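AP205 bacteriophage COAT protein (PDB 5FS4) forms the protein shell of a small single-stranded RNA phage of Acinetobacter, with dimers of the chain as the probable building blocks. Local coordinates at residues Phe30-Leu35 with Gly51-Val56. The protein carries 2 engineered substitutions. Residues are numbered along the deposited sequence; the frame is centred on the assembly and turned at random.
Sequences FSASLL and GQYVSV
Gln52 O is gripped twice: Ser33 N donates to it across the strands at 2.9 Å, and a water does the same from the face that carries Ser31, Ser33, Gln52 and Val54. That water also hydrogen-bonds to Ser31 OG (2.7 Å) and accepts from Gln52 NE2, so it ties both side chains to the backbone. Ser31 OG reaches it because chi1 of 77° sets the hydroxyl with N on one flank and C on the other, where it also rests against Val54 CB. The Gln52 N to Ser33 O bond completes one ring of this antiparallel ladder, and Ser31 and Val54 bond reciprocally in the next, both bonds close to straight, with N-H...O angles of about 160°. On the other face the Phe30 and Tyr53 side chains run alongside each other in the same direction, with Phe30 CZ 4.0 Å from Tyr53 CD1 at the tyrosine's edge. Ala32 CB packs on the same CD1, while Leu34 CD2 touches Gly51 CA and Tyr53 OH, each at 3.7 Å. Ser55 OG sits in the plane of the Phe30 ring, 3.3 Å from CD1 at its edge; its hydrogen bond goes to His102 of the second subunit. Strands 28-38 and 47-60 form a hairpin inside the five-stranded sheet, 28-38 central beside 17-22 and 47-60 beside 76-88; helix 92-111 of the second subunit lays Asn105 on Phe30 and Leu109 on Ala32.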
loop_
_atom_site.group_PDB
_atom_site.type_symbol
_atom_site.label_atom_id
_atom_site.label_comp_id
_atom_site.label_asym_id
_atom_site.label_seq_id
_atom_site.Cartn_x
_atom_site.Cartn_y
_atom_site.Cartn_z
ATOM N N PHE B 30 -5.982 -11.040 3.414
ATOM C CA PHE B 30 -6.069 -9.902 2.508
ATOM C C PHE B 30 -7.549 -9.604 2.381
ATOM O O PHE B 30 -8.296 -10.485 1.945
ATOM C CB PHE B 30 -5.520 -10.224 1.130
ATOM C CG PHE B 30 -5.662 -9.083 0.176
ATOM C CD1 PHE B 30 -4.857 -7.945 0.360
ATOM C CD2 PHE B 30 -6.655 -9.106 -0.830
ATOM C CE1 PHE B 30 -4.954 -6.856 -0.484
ATOM C CE2 PHE B 30 -6.781 -7.980 -1.669
ATOM C CZ PHE B 30 -5.923 -6.894 -1.490
ATOM N N SER B 31 -7.963 -8.368 2.685
ATOM C CA SER B 31 -9.375 -8.025 2.569
ATOM C C SER B 31 -9.591 -6.865 1.616
ATOM O O SER B 31 -8.780 -5.968 1.524
ATOM C CB SER B 31 -9.923 -7.765 3.955
ATOM O OG SER B 31 -9.525 -6.500 4.381
ATOM N N ALA B 32 -10.715 -6.875 0.904
ATOM C CA ALA B 32 -11.064 -5.788 -0.038
ATOM C C ALA B 32 -12.497 -5.327 0.307
ATOM O O ALA B 32 -13.422 -6.149 0.354
ATOM C CB ALA B 32 -10.954 -6.304 -1.505
ATOM N N SER B 33 -12.663 -4.047 0.602
ATOM C CA SER B 33 -13.955 -3.525 1.032
ATOM C C SER B 33 -14.236 -2.316 0.145
ATOM O O SER B 33 -13.434 -1.385 0.120
ATOM C CB SER B 33 -13.849 -3.073 2.466
ATOM O OG SER B 33 -15.110 -2.543 2.857
ATOM N N LEU B 34 -15.339 -2.314 -0.577
ATOM C CA LEU B 34 -15.594 -1.243 -1.560
ATOM C C LEU B 34 -16.907 -0.477 -1.286
ATOM O O LEU B 34 -17.930 -1.094 -1.006
ATOM C CB LEU B 34 -15.728 -1.845 -2.950
ATOM C CG LEU B 34 -14.706 -2.873 -3.456
ATOM C CD1 LEU B 34 -14.995 -3.197 -4.888
ATOM C CD2 LEU B 34 -13.308 -2.286 -3.333
ATOM N N LEU B 35 -16.911 0.842 -1.485
ATOM C CA LEU B 35 -18.132 1.604 -1.295
ATOM C C LEU B 35 -18.300 2.455 -2.534
ATOM O O LEU B 35 -17.422 3.212 -2.845
ATOM C CB LEU B 35 -18.025 2.460 -0.019
ATOM C CG LEU B 35 -19.275 3.141 0.513
ATOM C CD1 LEU B 35 -18.896 3.906 1.770
ATOM C CD2 LEU B 35 -19.887 4.101 -0.478
ATOM N N GLY B 51 -12.236 2.211 -2.289
ATOM C CA GLY B 51 -11.841 0.835 -2.024
ATOM C C GLY B 51 -10.734 0.736 -1.020
ATOM O O GLY B 51 -9.710 1.393 -1.145
ATOM N N GLN B 52 -10.907 -0.148 -0.045
ATOM C CA GLN B 52 -9.944 -0.270 1.073
ATOM C C GLN B 52 -9.406 -1.652 0.975
ATOM O O GLN B 52 -10.196 -2.592 1.036
ATOM C CB GLN B 52 -10.626 -0.133 2.417
ATOM C CG GLN B 52 -9.660 -0.141 3.579
ATOM C CD GLN B 52 -10.347 -0.264 4.908
ATOM O OE1 GLN B 52 -10.499 0.712 5.619
ATOM N NE2 GLN B 52 -10.798 -1.487 5.231
ATOM N N TYR B 53 -8.089 -1.768 0.880
ATOM C CA TYR B 53 -7.386 -3.054 0.668
ATOM C C TYR B 53 -6.416 -3.238 1.818
ATOM O O TYR B 53 -5.565 -2.400 2.018
ATOM C CB TYR B 53 -6.621 -3.023 -0.659
ATOM C CG TYR B 53 -7.471 -2.709 -1.834
ATOM C CD1 TYR B 53 -8.142 -3.745 -2.504
ATOM C CD2 TYR B 53 -7.694 -1.396 -2.258
ATOM C CE1 TYR B 53 -8.983 -3.467 -3.587
ATOM C CE2 TYR B 53 -8.590 -1.111 -3.306
ATOM C CZ TYR B 53 -9.232 -2.154 -3.974
ATOM O OH TYR B 53 -10.028 -1.814 -5.053
ATOM N N VAL B 54 -6.526 -4.323 2.574
ATOM C CA VAL B 54 -5.733 -4.524 3.810
ATOM C C VAL B 54 -5.026 -5.902 3.827
ATOM O O VAL B 54 -5.621 -6.947 3.570
ATOM C CB VAL B 54 -6.594 -4.368 5.120
ATOM C CG1 VAL B 54 -5.708 -4.499 6.314
ATOM C CG2 VAL B 54 -7.324 -3.048 5.168
ATOM N N SER B 55 -3.708 -5.872 4.061
ATOM C CA SER B 55 -2.888 -7.096 4.068
ATOM C C SER B 55 -2.389 -7.251 5.505
ATOM O O SER B 55 -1.998 -6.270 6.110
ATOM C CB SER B 55 -1.691 -6.997 3.128
ATOM O OG SER B 55 -2.080 -6.817 1.762
ATOM N N VAL B 56 -2.450 -8.483 6.045
ATOM C CA VAL B 56 -2.039 -8.784 7.394
ATOM C C VAL B 56 -1.212 -10.056 7.418
ATOM O O VAL B 56 -1.549 -11.028 6.786
ATOM C CB VAL B 56 -3.221 -8.933 8.385
ATOM C CG1 VAL B 56 -2.773 -9.390 9.757
ATOM C CG2 VAL B 56 -4.009 -7.646 8.496
HETATM O O HOH W 1 -10.697 -4.204 3.450
#